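Long-range contacts in RV0130 (Mycobacterium tuberculosis, PDB 2C2I), which probably catalyses the reversible hydration of (2E)-enoyl-CoA thioesters to (3R)-3-hydroxyacyl-CoA in lipid metabolism: residues L33-T38 with I60-M65; G54-T59 with P97-V102; G103-A108 with E132-A137. One frame throughout, in Å; residues are numbered along the deposited sequence.

Contact 1 of 3, residues L33-T38 with I60-M65; sequences LFADAT and IAHGFM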
ATOM      1  N   LEU A  33      -1.176  11.171 -10.227  1.00 15.18           N
ATOM      2  CA  LEU A  33      -0.100  11.535  -9.313  1.00 14.61           C
ATOM      3  C   LEU A  33       0.441  10.263  -8.658  1.00 13.59           C
ATOM      4  O   LEU A  33       1.637  10.149  -8.468  1.00 13.88           O
ATOM      5  CB  LEU A  33      -0.563  12.499  -8.219  1.00 14.97           C
ATOM      6  CG  LEU A  33      -0.963  13.942  -8.591  1.00 17.14           C
ATOM      7  CD1 LEU A  33      -1.534  14.700  -7.406  1.00 20.09           C
ATOM      8  CD2 LEU A  33       0.223  14.670  -9.174  1.00 19.78           C
ATOM      9  N   PHE A  34      -0.463   9.335  -8.322  1.00 13.28           N
ATOM     10  CA  PHE A  34      -0.078   8.056  -7.711  1.00 12.44           C
ATOM     11  C   PHE A  34       0.828   7.239  -8.631  1.00 12.43           C
ATOM     12  O   PHE A  34       1.840   6.652  -8.190  1.00 11.60           O
ATOM     13  CB  PHE A  34      -1.304   7.231  -7.327  1.00 11.84           C
ATOM     14  CG  PHE A  34      -0.981   6.088  -6.384  1.00 11.59           C
ATOM     15  CD1 PHE A  34      -0.833   6.321  -5.023  1.00 11.73           C
ATOM     16  CD2 PHE A  34      -0.809   4.790  -6.875  1.00  9.43           C
ATOM     17  CE1 PHE A  34      -0.520   5.253  -4.141  1.00  8.77           C
ATOM     18  CE2 PHE A  34      -0.486   3.716  -6.009  1.00  9.28           C
ATOM     19  CZ  PHE A  34      -0.350   3.950  -4.645  1.00  9.27           C
ATOM     20  N   ALA A  35       0.419   7.173  -9.897  1.00 12.03           N
ATOM     21  CA  ALA A  35       1.184   6.542 -10.949  1.00 11.75           C
ATOM     22  C   ALA A  35       2.561   7.181 -11.053  1.00 12.30           C
ATOM     23  O   ALA A  35       3.547   6.479 -11.130  1.00 12.09           O
ATOM     24  CB  ALA A  35       0.427   6.643 -12.302  1.00 12.52           C
ATOM     25  N   ASP A  36       2.633   8.518 -11.041  1.00 13.24           N
ATOM     26  CA  ASP A  36       3.943   9.204 -11.081  1.00 14.43           C
ATOM     27  C   ASP A  36       4.805   8.900  -9.852  1.00 13.38           C
ATOM     28  O   ASP A  36       6.014   8.656  -9.983  1.00 12.84           O
ATOM     29  CB  ASP A  36       3.785  10.723 -11.227  1.00 16.24           C
ATOM     30  CG  ASP A  36       3.136  11.129 -12.543  1.00 19.36           C
ATOM     31  OD1 ASP A  36       3.113  10.334 -13.510  1.00 20.89           O
ATOM     32  OD2 ASP A  36       2.628  12.274 -12.611  1.00 23.81           O
ATOM     33  N   ALA A  37       4.181   8.926  -8.671  1.00 11.49           N
ATOM     34  CA  ALA A  37       4.880   8.667  -7.417  1.00 11.70           C
ATOM     35  C   ALA A  37       5.487   7.253  -7.377  1.00 10.41           C
ATOM     36  O   ALA A  37       6.597   7.064  -6.879  1.00 11.04           O
ATOM     37  CB  ALA A  37       3.947   8.878  -6.237  1.00 11.06           C
ATOM     38  N   THR A  38       4.755   6.274  -7.894  1.00 10.99           N
ATOM     39  CA  THR A  38       5.097   4.856  -7.659  1.00 10.46           C
ATOM     40  C   THR A  38       5.632   4.096  -8.884  1.00 10.81           C
ATOM     41  O   THR A  38       6.116   2.969  -8.750  1.00 10.35           O
ATOM     42  CB  THR A  38       3.860   4.077  -7.136  1.00  9.80           C
ATOM     43  OG1 THR A  38       2.841   4.071  -8.138  1.00  8.73           O
ATOM     44  CG2 THR A  38       3.300   4.704  -5.835  1.00  8.31           C
ATOM     45  N   ILE A  60      -9.629   2.662 -13.381  1.00 16.14           N
ATOM     46  CA  ILE A  60      -9.843   2.306 -11.966  1.00 14.76           C
ATOM     47  C   ILE A  60      -8.617   2.721 -11.131  1.00 14.65           C
ATOM     48  O   ILE A  60      -7.498   2.826 -11.664  1.00 13.61           O
ATOM     49  CB  ILE A  60     -10.193   0.779 -11.787  1.00 14.80           C
ATOM     50  CG1 ILE A  60      -9.043  -0.147 -12.212  1.00 14.71           C
ATOM     51  CG2 ILE A  60     -11.477   0.392 -12.521  1.00 15.60           C
ATOM     52  CD1 ILE A  60      -9.291  -1.608 -11.902  1.00 14.79           C
ATOM     53  N   ALA A  61      -8.817   2.972  -9.838  1.00 12.54           N
ATOM     54  CA  ALA A  61      -7.715   3.316  -8.943  1.00 11.96           C
ATOM     55  C   ALA A  61      -6.745   2.137  -8.802  1.00 10.06           C
ATOM     56  O   ALA A  61      -7.111   0.996  -8.974  1.00 10.51           O
ATOM     57  CB  ALA A  61      -8.255   3.704  -7.550  1.00 12.01           C
ATOM     58  N   HIS A  62      -5.503   2.441  -8.448  1.00  9.55           N
ATOM     59  CA  HIS A  62      -4.558   1.407  -8.034  1.00  8.81           C
ATOM     60  C   HIS A  62      -5.055   0.868  -6.691  1.00  7.87           C
ATOM     61  O   HIS A  62      -5.415   1.655  -5.826  1.00  8.23           O
ATOM     62  CB  HIS A  62      -3.176   2.016  -7.777  1.00  8.87           C
ATOM     63  CG  HIS A  62      -2.556   2.692  -8.959  1.00 10.93           C
ATOM     64  ND1 HIS A  62      -2.963   3.931  -9.410  1.00  9.99           N
ATOM     65  CD2 HIS A  62      -1.494   2.340  -9.727  1.00 10.83           C
ATOM     66  CE1 HIS A  62      -2.212   4.288 -10.440  1.00 13.60           C
ATOM     67  NE2 HIS A  62      -1.319   3.336 -10.658  1.00 10.50           N
ATOM     68  N   GLY A  63      -5.100  -0.444  -6.523  1.00  6.73           N
ATOM     69  CA  GLY A  63      -5.379  -1.024  -5.187  1.00  7.38           C
ATOM     70  C   GLY A  63      -4.423  -0.488  -4.130  1.00  6.37           C
ATOM     71  O   GLY A  63      -4.828  -0.253  -2.960  1.00  6.43           O
ATOM     72  N   PHE A  64      -3.169  -0.250  -4.514  1.00  6.27           N
ATOM     73  CA  PHE A  64      -2.204   0.231  -3.532  1.00  6.82           C
ATOM     74  C   PHE A  64      -2.557   1.641  -3.114  1.00  8.08           C
ATOM     75  O   PHE A  64      -2.188   2.063  -2.029  1.00  8.20           O
ATOM     76  CB  PHE A  64      -0.760   0.164  -4.047  1.00  6.56           C
ATOM     77  CG  PHE A  64      -0.117  -1.197  -3.929  1.00  6.07           C
ATOM     78  CD1 PHE A  64      -0.042  -1.864  -2.688  1.00  5.86           C
ATOM     79  CD2 PHE A  64       0.436  -1.805  -5.051  1.00  5.87           C
ATOM     80  CE1 PHE A  64       0.583  -3.107  -2.594  1.00  5.95           C
ATOM     81  CE2 PHE A  64       1.092  -3.055  -4.953  1.00  6.16           C
ATOM     82  CZ  PHE A  64       1.148  -3.713  -3.745  1.00  5.09           C
HETATM   83  N   MSE A  65      -3.270   2.374  -3.979  1.00  7.75           N
HETATM   84  CA  MSE A  65      -3.668   3.718  -3.597  1.00  9.38           C
HETATM   85  C   MSE A  65      -4.840   3.673  -2.627  1.00  7.65           C
HETATM   86  O   MSE A  65      -4.801   4.339  -1.613  1.00  7.39           O
HETATM   87  CB  MSE A  65      -4.047   4.586  -4.788  1.00  8.71           C
HETATM   88  CG  MSE A  65      -4.451   5.991  -4.310  1.00 11.34           C
HETATM   89 SE   MSE A  65      -4.688   7.242  -5.768  1.00 20.05          SE
HETATM   90  CE  MSE A  65      -5.454   6.378  -6.586  1.00  9.11           C
TER
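Met65, present as selenomethionine, sets its CB over the very centre of the Phe34 ring, 3.5 Å from the ring centroid and only 5° off the ring normal. This almost perpendicular CH-pi contact joins two helices of a MaoC-like hotdog domain, 28-38 and 63-68, with no hydrogen bond passing between the segments. The Met65 chain leaves with CG anti to the backbone N (chi1 -180°), slides past the ring beside CD1, and bends at its third torsion. Its selenium thus comes obliquely to the ring, in a Met-aromatic contact, and lies 3.7 Å from Phe34 CB. The opposite face of the ring is met by the methyl CG2 of Thr38, one helical turn on. Thr38 suits this place because its hydroxyl meanwhile bonds to Phe34 O, which also accepts from Thr38 N on the other side of the carbonyl plane. Phe34 further meets the Phe34 ring of the second subunit, so a large flat apolar residue serves both the helix pair and the dimer. His62, at the N-cap position of helix 63-68, probably contributes to the substrate site, as in related enzymes. Its imidazole is inclined at 52° to the phenyl ring and stacks on His45, a residue inferred to matter for catalysis. The NE2 of His62 bonds to the backbone O of Asp40, which fixes the imidazole's rotation while Phe34 packs against it. Phe34 CD2 stands over one face of the imidazole, off its centre, 3.4 Å from His62 CG.

Contact 2 of 3, residues G54-T59 with P97-V102; sequences GPFGTT and PAPVPV
Thr59 and Val102 meet where two irregular segments, one leading into helix 63-68 and the other into strand 105-119 of the hotdog fold, run past each other. The amide N of Val102 gives a hydrogen bond of 2.9 Å to Thr59 O, essentially linear with an N-H...O angle of 179°. Alongside it the Val102 branch CG2, anti to its own carbonyl carbon, comes within 3.2 Å of Thr59 OG1. That hydroxyl finds its polar partner elsewhere, in a hydrogen bond with Gln28 OE1, which lets a beta-branched valine pack against it without stranding a buried polar group. Val102 also rests on Gln28 and on Val31 of helix 28-38. At the other end Pro99, which by analogy with relatives probably lines the acyl-CoA site, presents its ring carbon CG obliquely to the phenyl ring of Phe56, 3.4 Å from CE1, the two side chains crossing at about a right angle. Phe56 reaches it from the type I turn Gly54-Gly57, and also packs on Leu85 of the second subunit. Chemically, one directional backbone bond fixes how the loops lie at Thr59, whereas the touch of Phe56 on Pro99, beside the probable substrate site, is purely apolar and has no directional bond.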
ATOM      1  N   GLY A  54     -11.497  -1.430 -22.161  1.00 26.58           N
ATOM      2  CA  GLY A  54     -11.195  -2.666 -21.443  1.00 25.49           C
ATOM      3  C   GLY A  54     -12.340  -3.131 -20.564  1.00 26.17           C
ATOM      4  O   GLY A  54     -13.431  -2.552 -20.608  1.00 26.65           O
ATOM      5  N   PRO A  55     -12.087  -4.153 -19.729  1.00 25.68           N
ATOM      6  CA  PRO A  55     -13.088  -4.886 -18.940  1.00 26.05           C
ATOM      7  C   PRO A  55     -13.831  -4.029 -17.903  1.00 26.08           C
ATOM      8  O   PRO A  55     -14.948  -4.365 -17.501  1.00 26.72           O
ATOM      9  CB  PRO A  55     -12.260  -5.970 -18.237  1.00 25.46           C
ATOM     10  CG  PRO A  55     -10.961  -6.030 -18.995  1.00 25.69           C
ATOM     11  CD  PRO A  55     -10.723  -4.650 -19.479  1.00 25.17           C
ATOM     12  N   PHE A  56     -13.230  -2.931 -17.489  1.00 25.02           N
ATOM     13  CA  PHE A  56     -13.864  -2.065 -16.505  1.00 24.90           C
ATOM     14  C   PHE A  56     -14.648  -0.894 -17.103  1.00 25.32           C
ATOM     15  O   PHE A  56     -15.410  -0.232 -16.384  1.00 25.12           O
ATOM     16  CB  PHE A  56     -12.819  -1.574 -15.495  1.00 23.84           C
ATOM     17  CG  PHE A  56     -12.060  -2.689 -14.825  1.00 22.89           C
ATOM     18  CD1 PHE A  56     -12.659  -3.452 -13.824  1.00 22.83           C
ATOM     19  CD2 PHE A  56     -10.736  -2.961 -15.170  1.00 22.42           C
ATOM     20  CE1 PHE A  56     -11.958  -4.495 -13.198  1.00 22.07           C
ATOM     21  CE2 PHE A  56     -10.016  -4.001 -14.526  1.00 19.80           C
ATOM     22  CZ  PHE A  56     -10.636  -4.762 -13.551  1.00 21.44           C
ATOM     23  N   GLY A  57     -14.460  -0.636 -18.405  1.00 25.34           N
ATOM     24  CA  GLY A  57     -15.153   0.473 -19.100  1.00 25.42           C
ATOM     25  C   GLY A  57     -14.695   1.887 -18.767  1.00 25.15           C
ATOM     26  O   GLY A  57     -15.133   2.860 -19.374  1.00 26.48           O
ATOM     27  N   THR A  58     -13.798   2.015 -17.802  1.00 23.57           N
ATOM     28  CA  THR A  58     -13.276   3.308 -17.401  1.00 22.91           C
ATOM     29  C   THR A  58     -12.039   2.997 -16.575  1.00 20.92           C
ATOM     30  O   THR A  58     -11.816   1.831 -16.234  1.00 20.10           O
ATOM     31  CB  THR A  58     -14.300   4.105 -16.542  1.00 23.49           C
ATOM     32  OG1 THR A  58     -13.810   5.433 -16.307  1.00 25.19           O
ATOM     33  CG2 THR A  58     -14.559   3.396 -15.190  1.00 24.80           C
ATOM     34  N   THR A  59     -11.258   4.023 -16.269  1.00 20.01           N
ATOM     35  CA  THR A  59     -10.045   3.853 -15.462  1.00 18.98           C
ATOM     36  C   THR A  59     -10.447   3.489 -14.034  1.00 17.82           C
ATOM     37  O   THR A  59     -11.486   3.959 -13.542  1.00 17.49           O
ATOM     38  CB  THR A  59      -9.140   5.104 -15.456  1.00 19.19           C
ATOM     39  OG1 THR A  59      -9.909   6.295 -15.233  1.00 21.22           O
ATOM     40  CG2 THR A  59      -8.374   5.234 -16.795  1.00 19.77           C
ATOM     41  N   PRO A  97     -12.007  -6.472  -2.906  1.00 11.73           N
ATOM     42  CA  PRO A  97     -13.120  -7.199  -3.565  1.00 12.84           C
ATOM     43  C   PRO A  97     -13.680  -6.551  -4.838  1.00 14.56           C
ATOM     44  O   PRO A  97     -14.016  -7.263  -5.790  1.00 15.89           O
ATOM     45  CB  PRO A  97     -14.177  -7.281  -2.466  1.00 13.24           C
ATOM     46  CG  PRO A  97     -13.318  -7.324  -1.161  1.00 12.38           C
ATOM     47  CD  PRO A  97     -12.283  -6.240  -1.468  1.00 11.48           C
ATOM     48  N   ALA A  98     -13.763  -5.233  -4.857  1.00 15.29           N
ATOM     49  CA  ALA A  98     -14.326  -4.495  -5.997  1.00 16.51           C
ATOM     50  C   ALA A  98     -13.385  -3.375  -6.437  1.00 16.44           C
ATOM     51  O   ALA A  98     -12.819  -2.677  -5.601  1.00 15.19           O
ATOM     52  CB  ALA A  98     -15.656  -3.907  -5.620  1.00 17.13           C
ATOM     53  N   PRO A  99     -13.251  -3.171  -7.758  1.00 17.49           N
ATOM     54  CA  PRO A  99     -12.475  -2.030  -8.248  1.00 17.42           C
ATOM     55  C   PRO A  99     -13.105  -0.673  -7.885  1.00 17.02           C
ATOM     56  O   PRO A  99     -14.290  -0.586  -7.564  1.00 17.71           O
ATOM     57  CB  PRO A  99     -12.465  -2.224  -9.780  1.00 17.45           C
ATOM     58  CG  PRO A  99     -12.804  -3.650  -9.996  1.00 20.10           C
ATOM     59  CD  PRO A  99     -13.760  -4.006  -8.864  1.00 18.18           C
ATOM     60  N   VAL A 100     -12.291   0.371  -7.900  1.00 16.57           N
ATOM     61  CA  VAL A 100     -12.764   1.701  -7.613  1.00 17.76           C
ATOM     62  C   VAL A 100     -12.710   2.448  -8.942  1.00 18.66           C
ATOM     63  O   VAL A 100     -11.622   2.851  -9.373  1.00 18.93           O
ATOM     64  CB  VAL A 100     -11.876   2.395  -6.559  1.00 16.77           C
ATOM     65  CG1 VAL A 100     -12.360   3.822  -6.275  1.00 18.89           C
ATOM     66  CG2 VAL A 100     -11.829   1.562  -5.258  1.00 16.56           C
ATOM     67  N   PRO A 101     -13.871   2.611  -9.614  1.00 19.91           N
ATOM     68  CA  PRO A 101     -13.831   3.460 -10.808  1.00 20.18           C
ATOM     69  C   PRO A 101     -13.355   4.850 -10.440  1.00 20.16           C
ATOM     70  O   PRO A 101     -13.738   5.370  -9.395  1.00 20.17           O
ATOM     71  CB  PRO A 101     -15.310   3.502 -11.247  1.00 20.93           C
ATOM     72  CG  PRO A 101     -15.881   2.233 -10.718  1.00 21.47           C
ATOM     73  CD  PRO A 101     -15.222   2.063  -9.380  1.00 19.68           C
ATOM     74  N   VAL A 102     -12.515   5.453 -11.276  1.00 20.11           N
ATOM     75  CA  VAL A 102     -12.121   6.839 -11.083  1.00 21.10           C
ATOM     76  C   VAL A 102     -13.392   7.701 -11.095  1.00 21.86           C
ATOM     77  O   VAL A 102     -14.324   7.387 -11.823  1.00 22.51           O
ATOM     78  CB  VAL A 102     -11.119   7.306 -12.168  1.00 21.16           C
ATOM     79  CG1 VAL A 102     -10.854   8.786 -12.029  1.00 23.30           C
ATOM     80  CG2 VAL A 102      -9.798   6.547 -12.049  1.00 21.24           C
TER

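Contact 3 of 3, residues G103-A108 with E132-A137; sequences GSRVRA and EVEGSA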
ATOM      1  N   GLY A 103     -13.419   8.747 -10.274  1.00 22.54           N
ATOM      2  CA  GLY A 103     -14.614   9.584 -10.082  1.00 23.98           C
ATOM      3  C   GLY A 103     -15.569   9.110  -9.005  1.00 24.06           C
ATOM      4  O   GLY A 103     -16.454   9.859  -8.600  1.00 26.03           O
ATOM      5  N   SER A 104     -15.423   7.859  -8.566  1.00 23.04           N
ATOM      6  CA  SER A 104     -16.257   7.280  -7.504  1.00 22.80           C
ATOM      7  C   SER A 104     -15.958   7.844  -6.131  1.00 21.58           C
ATOM      8  O   SER A 104     -14.883   8.393  -5.904  1.00 19.85           O
ATOM      9  CB  SER A 104     -16.045   5.773  -7.431  1.00 23.14           C
ATOM     10  OG  SER A 104     -16.531   5.176  -8.612  1.00 27.43           O
ATOM     11  N   ARG A 105     -16.916   7.666  -5.206  1.00 21.06           N
ATOM     12  CA  ARG A 105     -16.705   8.020  -3.805  1.00 19.87           C
ATOM     13  C   ARG A 105     -16.441   6.772  -2.965  1.00 18.84           C
ATOM     14  O   ARG A 105     -17.016   5.704  -3.204  1.00 18.43           O
ATOM     15  CB  ARG A 105     -17.885   8.799  -3.232  1.00 20.70           C
ATOM     16  CG  ARG A 105     -18.095  10.138  -3.917  1.00 21.47           C
ATOM     17  CD  ARG A 105     -18.865  11.100  -3.028  1.00 24.83           C
ATOM     18  NE  ARG A 105     -20.144  10.536  -2.613  1.00 25.81           N
ATOM     19  CZ  ARG A 105     -20.951  11.122  -1.739  1.00 28.42           C
ATOM     20  NH1 ARG A 105     -20.605  12.289  -1.195  1.00 29.14           N
ATOM     21  NH2 ARG A 105     -22.098  10.542  -1.407  1.00 28.02           N
ATOM     22  N   VAL A 106     -15.539   6.923  -2.007  1.00 17.86           N
ATOM     23  CA  VAL A 106     -15.201   5.864  -1.066  1.00 16.74           C
ATOM     24  C   VAL A 106     -15.341   6.369   0.393  1.00 15.63           C
ATOM     25  O   VAL A 106     -15.207   7.552   0.677  1.00 15.73           O
ATOM     26  CB  VAL A 106     -13.752   5.332  -1.310  1.00 16.19           C
ATOM     27  CG1 VAL A 106     -13.630   4.718  -2.709  1.00 16.73           C
ATOM     28  CG2 VAL A 106     -12.732   6.459  -1.116  1.00 18.14           C
ATOM     29  N   ARG A 107     -15.583   5.447   1.309  1.00 15.55           N
ATOM     30  CA  ARG A 107     -15.724   5.786   2.723  1.00 15.61           C
ATOM     31  C   ARG A 107     -15.278   4.575   3.539  1.00 14.27           C
ATOM     32  O   ARG A 107     -15.508   3.428   3.146  1.00 14.62           O
ATOM     33  CB  ARG A 107     -17.191   6.133   3.027  1.00 16.60           C
ATOM     34  CG  ARG A 107     -17.519   6.332   4.470  1.00 19.10           C
ATOM     35  CD  ARG A 107     -18.920   6.923   4.595  1.00 22.88           C
ATOM     36  NE  ARG A 107     -19.965   5.918   4.409  1.00 24.47           N
ATOM     37  CZ  ARG A 107     -21.252   6.148   4.670  1.00 26.16           C
ATOM     38  NH1 ARG A 107     -21.631   7.344   5.110  1.00 23.52           N
ATOM     39  NH2 ARG A 107     -22.152   5.192   4.497  1.00 27.69           N
ATOM     40  N   ALA A 108     -14.662   4.830   4.687  1.00 13.01           N
ATOM     41  CA  ALA A 108     -14.119   3.751   5.491  1.00 12.46           C
ATOM     42  C   ALA A 108     -14.789   3.676   6.869  1.00 12.49           C
ATOM     43  O   ALA A 108     -15.208   4.710   7.400  1.00 12.64           O
ATOM     44  CB  ALA A 108     -12.572   3.910   5.637  1.00 12.29           C
ATOM     45  N   GLU A 132     -15.737   1.077   1.694  1.00 14.46           N
ATOM     46  CA  GLU A 132     -16.826   0.888   0.733  1.00 16.59           C
ATOM     47  C   GLU A 132     -16.677   1.858  -0.421  1.00 16.67           C
ATOM     48  O   GLU A 132     -16.093   2.927  -0.264  1.00 16.54           O
ATOM     49  CB  GLU A 132     -18.187   1.076   1.408  1.00 16.48           C
ATOM     50  CG  GLU A 132     -18.507   2.491   1.829  1.00 17.57           C
ATOM     51  CD  GLU A 132     -19.836   2.553   2.594  1.00 20.87           C
ATOM     52  OE1 GLU A 132     -20.866   2.072   2.062  1.00 22.88           O
ATOM     53  OE2 GLU A 132     -19.841   3.058   3.728  1.00 21.87           O
ATOM     54  N   VAL A 133     -17.232   1.493  -1.580  1.00 19.09           N
ATOM     55  CA  VAL A 133     -17.243   2.407  -2.733  1.00 20.48           C
ATOM     56  C   VAL A 133     -18.701   2.575  -3.204  1.00 22.63           C
ATOM     57  O   VAL A 133     -19.406   1.599  -3.389  1.00 23.55           O
ATOM     58  CB  VAL A 133     -16.220   1.979  -3.873  1.00 19.99           C
ATOM     59  CG1 VAL A 133     -16.307   0.488  -4.215  1.00 19.27           C
ATOM     60  CG2 VAL A 133     -16.365   2.843  -5.117  1.00 21.48           C
ATOM     61  N   GLU A 134     -19.124   3.820  -3.371  1.00 24.71           N
ATOM     62  CA  GLU A 134     -20.549   4.176  -3.470  1.00 27.96           C
ATOM     63  C   GLU A 134     -21.417   3.468  -4.527  1.00 29.96           C
ATOM     64  O   GLU A 134     -22.628   3.298  -4.301  1.00 32.57           O
ATOM     65  CB  GLU A 134     -20.697   5.690  -3.573  1.00 28.56           C
ATOM     66  CG  GLU A 134     -22.081   6.221  -3.204  1.00 31.05           C
ATOM     67  CD  GLU A 134     -22.107   7.720  -3.125  1.00 33.19           C
ATOM     68  OE1 GLU A 134     -21.491   8.366  -3.997  1.00 32.80           O
ATOM     69  OE2 GLU A 134     -22.730   8.253  -2.180  1.00 35.96           O
ATOM     70  N   GLY A 135     -20.836   3.030  -5.641  1.00 30.43           N
ATOM     71  CA  GLY A 135     -21.617   2.290  -6.666  1.00 30.97           C
ATOM     72  C   GLY A 135     -21.580   0.757  -6.744  1.00 30.74           C
ATOM     73  O   GLY A 135     -22.018   0.185  -7.753  1.00 31.63           O
ATOM     74  N   SER A 136     -21.064   0.070  -5.719  1.00 28.85           N
ATOM     75  CA  SER A 136     -21.079  -1.404  -5.713  1.00 26.99           C
ATOM     76  C   SER A 136     -21.377  -2.012  -4.312  1.00 25.04           C
ATOM     77  O   SER A 136     -21.200  -1.358  -3.281  1.00 24.09           O
ATOM     78  CB  SER A 136     -19.807  -1.997  -6.382  1.00 27.59           C
ATOM     79  OG  SER A 136     -18.806  -2.425  -5.456  1.00 27.26           O
ATOM     80  N   ALA A 137     -21.862  -3.251  -4.292  1.00 23.22           N
ATOM     81  CA  ALA A 137     -22.190  -3.930  -3.034  1.00 21.34           C
ATOM     82  C   ALA A 137     -20.910  -4.363  -2.311  1.00 19.28           C
ATOM     83  O   ALA A 137     -20.871  -4.368  -1.085  1.00 18.27           O
ATOM     84  CB  ALA A 137     -23.054  -5.129  -3.288  1.00 21.55           C
TER
HETATM   85  O   HOH W   1     -19.884   7.769  -6.153  1.00 34.72           O
HETATM   86  O   HOH W   2     -17.230   1.840   5.249  1.00 21.50           O
HETATM   87  O   HOH W   3     -23.259   2.909   2.573  1.00 28.79           O
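Arg105 and Glu134 lie side by side and point the same way, as do Arg107 and Glu132, two ion pairs at the open end of the beta hairpin formed by strands 105-119 and 122-133 of the hotdog sheet. In the first pair the guanidinium and carboxylate planes are 36° apart, and each carboxylate oxygen takes its own nitrogen. Arg105 NE reaches Glu134 OE1 at 2.9 Å, while NH2 meets OE2 at a very short modelled distance whose exact value is doubtful. A bend at the third torsion of Arg105 (chi3 -56°) brings this NE/NH2 edge round to the acid, and a water bridges Glu134 OE1 to Arg105 N.

The second pair differs. Its planes are turned by 47°, and both Arg107 NE (2.9 Å) and Arg107 NH2 (3.2 Å) converge on the single oxygen Glu132 OE2, from the same side of the carboxylate plane. Glu132 OE1 instead accepts from a water at 2.6 Å. Long, flexible arginines suit this partly exposed surface, where Arg105 also makes a cation-pi contact with Trp23 of the neighbouring strand 17-25.

Beneath the salt bridges, Arg107 and Glu132 form an antiparallel hydrogen-bonded pair: Glu132 N donates to Arg107 O (2.8 Å) and Arg107 N donates back to Glu132 O (3.0 Å). Glu134 N adds a bond to Arg105 O as the chain enters the type I turn Val133-Ser136. On the opposite face of the sheet Val106 and Val133, a non-hydrogen-bonded pair, cross obliquely, CG1 of Val106 lying 3.9 Å from Val133 CB. The hairpin end is therefore amphipathic: branched apolar groups face inward, while opposite charges pair across the strands on the outer face and probably offset one another there.

From the N terminus, helix 28-38 supplies the first half of contact 1, and the chain then runs through helices 43-46 and 48-52. Residues 54-59 open contact 2 just before 60-65 close contact 1, so the two loops cross; contact 2 closes only after strand 86-95, at 97-102. Contact 3 follows in series: 103-108 continue directly from 97-102, and 132-137 return beside them at the hairpin's open end. Contacts 1 and 2 are joined by a probable hydrogen bond from Ala61 N to Val100 O, and Val100 also packs on Val106 and Val133 of contact 3. Together they tie the helices round the putative active site, and through them the dimer interface, to the sheet.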